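PDB 3L7Y: putative uncharacterized protein smu.1108c from Streptococcus mutans, which is uncharacterised in detail but probably acts as a magnesium-dependent phosphatase of the haloacid dehalogenase-like hydrolase family. Local coordinates for residues V116-E121 / I222-L227; I139-E144 / F183-Q188. All blocks are in the same frame, centred on the assembly; numbering follows the deposited sequence.

Contact 1 (V116-E121 / I222-L227); sequences VFQQRE and IITKGL
Val116 and Leu227 meet through methyl groups at the tight end of this contact. Val116 lies athwart the leucine, and its CG1 comes within 3.5 Å of Leu227 CD2, closer than carbons usually pack. CG1 stands opposite the backbone N of Val116 (chi1 179°), which turns it to the leucine. Leu227 is brought back to this side by a type II beta turn that begins at Thr224 and is closed by Leu227 N donating to Thr224 O (2.9 Å); Gly226 supplies the positive phi such a turn needs. A few ångströms on, the side chains of Gln118 and Thr224 run antiparallel past one another, with Gln118 CG 3.2 Å from Thr224 OG1, while the extended glutamine carries its amide end to the backbone between Ile222 and Thr224. Beside this pair a water links the two segments: it accepts from Thr224 OG1 and donates to Val116 O (2.7 Å from the water oxygen). The other side is loose. From Gln119, the N-cap of helix 120-133, the first segment leaves its partner and its side chains are exposed, and Lys225 leaves the turn in an exposed position pointing away. Two connections thus run close together, one following core strand 111-115 and the other strand 219-224 of the smaller sheet, as in the paired linkers that join a C2-type cap to the Rossmann-like core of haloacid dehalogenase-like hydrolases.

Contact 2 (I139-E144 / F183-Q188); sequences IALSGE and FKLTLQ
Leu141 extends alongside Leu185 from the same face of the sheet, and their CD2 methyls press to 3.5 Å, tighter than a usual carbon contact. Further along this face Ile139 CG1 rests 3.7 Å from Leu187 CD2, and helix 120-133 packs over the row through residues such as Ile126, Ile127 and Ile130. Between the backbones, Ala140 and Thr186 form a hydrogen-bonded antiparallel pair, with Ala140 N to Thr186 O 2.9 Å and nearly straight (169°), and Thr186 N to Ala140 O 2.7 Å. These are the two central strands of the six-stranded cap sheet, flanked by strands 147-150 and 219-224, in keeping with the alpha/beta cap of Cof-type hydrolases. The reverse face is more polar. Ser142 CB touches Lys184 CG at 3.7 Å, and Ser142 OG, opposite its backbone N (chi1 -176°), hydrogen-bonds Glu101, whose OE1 also takes a salt bridge from Lys184 NZ. The lysine reaches it with a bend at its last torsion (chi4 -64°), its side chain about 9 Å from that of the magnesium ligand Asp45. At the corner, Phe183 N donates to Ser142 O, Phe183 CE1 comes to 4.1 Å from Glu144 CA, and the Phe183 ring stacks with Phe117.

Overall arrangement
Contact 2 is the buried interior of the cap sheet, whereas contact 1 lies partly exposed at the passage between cap and core. The two share that sheet: strands 182-188 and 219-224 are neighbours, and Ile222 N probably donates to Leu185 O across them at 2.8 Å. They also touch where Val116 O packs 3.3 Å from Phe183 CD2. Their chemistry follows their place. In 139-144 with 183-188, regular backbone bonds separate an aliphatic face from a more polar one, whose Ser142-Lys184 end meets Glu101; in 116-121 with 222-227, one small apolar contact, a long glutamine and one bridging water do the joining, without strand pairing.

Contact 1 (V116-E121 / I222-L227)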
loop_
_atom_site.group_PDB
_atom_site.type_symbol
_atom_site.label_atom_id
_atom_site.label_comp_id
_atom_site.label_asym_id
_atom_site.label_seq_id
_atom_site.Cartn_x
_atom_site.Cartn_y
_atom_site.Cartn_z
ATOM N N VAL A 116 12.381 -3.438 5.519
ATOM C CA VAL A 116 12.390 -3.157 6.939
ATOM C C VAL A 116 11.370 -4.048 7.628
ATOM O O VAL A 116 10.178 -4.052 7.292
ATOM C CB VAL A 116 12.123 -1.661 7.228
ATOM C CG1 VAL A 116 12.104 -1.394 8.721
ATOM C CG2 VAL A 116 13.175 -0.802 6.557
ATOM N N PHE A 117 11.852 -4.822 8.586
ATOM C CA PHE A 117 10.986 -5.751 9.305
ATOM C C PHE A 117 10.643 -5.217 10.675
ATOM O O PHE A 117 11.388 -4.422 11.257
ATOM C CB PHE A 117 11.640 -7.131 9.399
ATOM C CG PHE A 117 11.838 -7.789 8.065
ATOM C CD1 PHE A 117 13.109 -7.974 7.547
ATOM C CD2 PHE A 117 10.749 -8.211 7.322
ATOM C CE1 PHE A 117 13.287 -8.588 6.314
ATOM C CE2 PHE A 117 10.917 -8.820 6.087
ATOM C CZ PHE A 117 12.190 -9.006 5.583
ATOM N N GLN A 118 9.489 -5.620 11.185
ATOM C CA GLN A 118 9.091 -5.178 12.511
ATOM C C GLN A 118 9.788 -6.062 13.540
ATOM O O GLN A 118 10.165 -7.188 13.231
ATOM C CB GLN A 118 7.558 -5.184 12.647
ATOM C CG GLN A 118 6.916 -4.067 11.796
ATOM C CD GLN A 118 5.405 -4.145 11.678
ATOM O OE1 GLN A 118 4.738 -3.129 11.438
ATOM N NE2 GLN A 118 4.860 -5.330 11.826
ATOM N N GLN A 119 9.982 -5.544 14.746
ATOM C CA GLN A 119 10.640 -6.303 15.809
ATOM C C GLN A 119 9.699 -7.327 16.433
ATOM O O GLN A 119 8.596 -6.982 16.836
ATOM C CB GLN A 119 11.142 -5.340 16.879
ATOM C CG GLN A 119 12.163 -4.344 16.369
ATOM C CD GLN A 119 13.484 -5.004 16.039
ATOM O OE1 GLN A 119 13.881 -5.977 16.686
ATOM N NE2 GLN A 119 14.176 -4.482 15.030
ATOM N N ARG A 120 10.129 -8.588 16.521
ATOM C CA ARG A 120 9.276 -9.643 17.072
ATOM C C ARG A 120 8.627 -9.225 18.394
ATOM O O ARG A 120 7.457 -9.501 18.628
ATOM C CB ARG A 120 10.053 -10.961 17.280
ATOM C CG ARG A 120 10.706 -11.520 16.005
ATOM C CD ARG A 120 11.164 -12.985 16.173
ATOM N NE ARG A 120 10.367 -13.898 15.363
ATOM C CZ ARG A 120 9.591 -14.856 15.847
ATOM N NH1 ARG A 120 9.501 -15.043 17.148
ATOM N NH2 ARG A 120 8.905 -15.631 15.026
ATOM N N GLU A 121 9.397 -8.567 19.252
ATOM C CA GLU A 121 8.901 -8.166 20.576
ATOM C C GLU A 121 7.749 -7.170 20.435
ATOM O O GLU A 121 6.797 -7.201 21.204
ATOM C CB GLU A 121 10.025 -7.538 21.402
ATOM C CG GLU A 121 10.788 -6.415 20.682
ATOM C CD GLU A 121 12.025 -6.886 19.892
ATOM O OE1 GLU A 121 12.005 -7.991 19.296
ATOM O OE2 GLU A 121 13.023 -6.128 19.856
ATOM N N ILE A 222 -1.025 -2.047 10.352
ATOM C CA ILE A 222 -0.144 -1.627 11.422
ATOM C C ILE A 222 1.265 -1.685 10.874
ATOM O O ILE A 222 1.845 -2.754 10.725
ATOM C CB ILE A 222 -0.288 -2.525 12.674
ATOM C CG1 ILE A 222 -1.727 -2.455 13.205
ATOM C CG2 ILE A 222 0.725 -2.111 13.737
ATOM C CD1 ILE A 222 -1.996 -3.309 14.423
ATOM N N ILE A 223 1.800 -0.524 10.537
ATOM C CA ILE A 223 3.105 -0.455 9.923
ATOM C C ILE A 223 4.130 0.070 10.906
ATOM O O ILE A 223 3.773 0.624 11.940
ATOM C CB ILE A 223 3.090 0.506 8.708
ATOM C CG1 ILE A 223 2.371 1.809 9.075
ATOM C CG2 ILE A 223 2.428 -0.171 7.512
ATOM C CD1 ILE A 223 2.766 3.033 8.204
ATOM N N THR A 224 5.399 -0.107 10.555
ATOM C CA THR A 224 6.496 0.539 11.252
ATOM C C THR A 224 6.298 2.045 11.131
ATOM O O THR A 224 6.225 2.597 10.016
ATOM C CB THR A 224 7.842 0.133 10.633
ATOM O OG1 THR A 224 8.085 -1.260 10.894
ATOM C CG2 THR A 224 8.993 0.984 11.193
ATOM N N LYS A 225 6.202 2.711 12.273
ATOM C CA LYS A 225 5.915 4.143 12.288
ATOM C C LYS A 225 6.847 4.921 11.363
ATOM O O LYS A 225 8.070 4.775 11.419
ATOM C CB LYS A 225 5.994 4.705 13.711
ATOM C CG LYS A 225 5.258 6.043 13.905
ATOM C CD LYS A 225 5.838 6.818 15.085
ATOM C CE LYS A 225 4.817 7.731 15.747
ATOM N NZ LYS A 225 4.142 8.669 14.824
ATOM N N GLY A 226 6.261 5.757 10.515
ATOM C CA GLY A 226 7.044 6.574 9.609
ATOM C C GLY A 226 7.306 5.945 8.253
ATOM O O GLY A 226 7.698 6.639 7.314
ATOM N N LEU A 227 7.103 4.638 8.134
ATOM C CA LEU A 227 7.371 3.968 6.858
ATOM C C LEU A 227 6.122 3.920 5.969
ATOM O O LEU A 227 5.606 2.841 5.644
ATOM C CB LEU A 227 7.948 2.560 7.073
ATOM C CG LEU A 227 9.481 2.479 7.080
ATOM C CD1 LEU A 227 10.119 3.712 7.724
ATOM C CD2 LEU A 227 9.960 1.175 7.726
HETATM O O HOH W 1 8.486 -2.790 8.954
#

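Contact 2 (I139-E144 / F183-Q188)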
loop_
_atom_site.group_PDB
_atom_site.type_symbol
_atom_site.label_atom_id
_atom_site.label_comp_id
_atom_site.label_asym_id
_atom_site.label_seq_id
_atom_site.Cartn_x
_atom_site.Cartn_y
_atom_site.Cartn_z
ATOM N N ILE A 139 -6.796 -10.462 13.154
ATOM C CA ILE A 139 -5.392 -10.121 13.019
ATOM C C ILE A 139 -4.696 -10.970 11.967
ATOM O O ILE A 139 -4.651 -12.196 12.067
ATOM C CB ILE A 139 -4.644 -10.310 14.360
ATOM C CG1 ILE A 139 -5.228 -9.387 15.447
ATOM C CG2 ILE A 139 -3.151 -10.074 14.166
ATOM C CD1 ILE A 139 -4.821 -9.783 16.899
ATOM N N ALA A 140 -4.123 -10.315 10.969
ATOM C CA ALA A 140 -3.316 -11.020 9.983
ATOM C C ALA A 140 -1.884 -10.487 9.955
ATOM O O ALA A 140 -1.655 -9.275 9.987
ATOM C CB ALA A 140 -3.954 -10.940 8.613
ATOM N N LEU A 141 -0.922 -11.405 9.925
ATOM C CA LEU A 141 0.488 -11.041 9.860
ATOM C C LEU A 141 0.981 -11.166 8.423
ATOM O O LEU A 141 0.739 -12.180 7.757
ATOM C CB LEU A 141 1.304 -11.943 10.775
ATOM C CG LEU A 141 0.674 -12.201 12.134
ATOM C CD1 LEU A 141 1.458 -13.254 12.916
ATOM C CD2 LEU A 141 0.597 -10.892 12.900
ATOM N N SER A 142 1.661 -10.135 7.939
ATOM C CA SER A 142 2.140 -10.128 6.566
ATOM C C SER A 142 3.650 -10.361 6.547
ATOM O O SER A 142 4.429 -9.447 6.831
ATOM C CB SER A 142 1.752 -8.815 5.860
ATOM O OG SER A 142 2.123 -8.826 4.491
ATOM N N GLY A 143 4.050 -11.596 6.231
ATOM C CA GLY A 143 5.444 -12.005 6.296
ATOM C C GLY A 143 6.144 -11.903 4.956
ATOM O O GLY A 143 5.555 -11.497 3.952
ATOM N N GLU A 144 7.414 -12.269 4.933
ATOM C CA GLU A 144 8.209 -12.100 3.729
ATOM C C GLU A 144 7.686 -12.991 2.602
ATOM O O GLU A 144 7.738 -12.622 1.430
ATOM C CB GLU A 144 9.669 -12.415 4.034
ATOM C CG GLU A 144 10.658 -12.006 2.965
ATOM C CD GLU A 144 12.088 -12.181 3.437
ATOM O OE1 GLU A 144 12.272 -12.704 4.558
ATOM O OE2 GLU A 144 13.022 -11.803 2.697
ATOM N N PHE A 183 6.607 -7.699 7.596
ATOM C CA PHE A 183 6.650 -6.303 7.164
ATOM C C PHE A 183 5.602 -5.448 7.852
ATOM O O PHE A 183 5.834 -4.262 8.137
ATOM C CB PHE A 183 6.411 -6.213 5.669
ATOM C CG PHE A 183 7.576 -6.633 4.841
ATOM C CD1 PHE A 183 7.457 -7.691 3.947
ATOM C CD2 PHE A 183 8.783 -5.965 4.933
ATOM C CE1 PHE A 183 8.530 -8.066 3.149
ATOM C CE2 PHE A 183 9.865 -6.354 4.160
ATOM C CZ PHE A 183 9.731 -7.392 3.251
ATOM N N LYS A 184 4.433 -6.040 8.078
ATOM C CA LYS A 184 3.302 -5.318 8.640
ATOM C C LYS A 184 2.287 -6.300 9.210
ATOM O O LYS A 184 2.396 -7.514 8.999
ATOM C CB LYS A 184 2.631 -4.469 7.550
ATOM C CG LYS A 184 1.665 -5.245 6.641
ATOM C CD LYS A 184 0.878 -4.276 5.736
ATOM C CE LYS A 184 -0.165 -4.983 4.874
ATOM N NZ LYS A 184 0.455 -5.922 3.902
ATOM N N LEU A 185 1.306 -5.776 9.938
ATOM C CA LEU A 185 0.117 -6.551 10.280
ATOM C C LEU A 185 -1.116 -5.893 9.694
ATOM O O LEU A 185 -1.099 -4.713 9.365
ATOM C CB LEU A 185 -0.089 -6.655 11.792
ATOM C CG LEU A 185 1.107 -6.785 12.736
ATOM C CD1 LEU A 185 0.588 -7.152 14.114
ATOM C CD2 LEU A 185 2.076 -7.822 12.222
ATOM N N THR A 186 -2.205 -6.640 9.611
ATOM C CA THR A 186 -3.455 -6.051 9.162
ATOM C C THR A 186 -4.591 -6.414 10.102
ATOM O O THR A 186 -4.733 -7.568 10.509
ATOM C CB THR A 186 -3.796 -6.467 7.714
ATOM O OG1 THR A 186 -2.777 -5.989 6.819
ATOM C CG2 THR A 186 -5.143 -5.882 7.298
ATOM N N LEU A 187 -5.385 -5.419 10.476
ATOM C CA LEU A 187 -6.576 -5.687 11.249
ATOM C C LEU A 187 -7.794 -5.542 10.357
ATOM O O LEU A 187 -7.917 -4.562 9.620
ATOM C CB LEU A 187 -6.692 -4.730 12.430
ATOM C CG LEU A 187 -5.543 -4.669 13.437
ATOM C CD1 LEU A 187 -5.984 -3.883 14.651
ATOM C CD2 LEU A 187 -5.113 -6.076 13.831
ATOM N N GLN A 188 -8.697 -6.513 10.423
ATOM C CA GLN A 188 -9.995 -6.337 9.788
ATOM C C GLN A 188 -10.984 -5.957 10.867
ATOM O O GLN A 188 -11.151 -6.680 11.861
ATOM C CB GLN A 188 -10.454 -7.597 9.050
ATOM C CG GLN A 188 -11.672 -7.342 8.163
ATOM C CD GLN A 188 -12.429 -8.612 7.853
ATOM O OE1 GLN A 188 -12.813 -9.351 8.755
ATOM N NE2 GLN A 188 -12.652 -8.871 6.574
#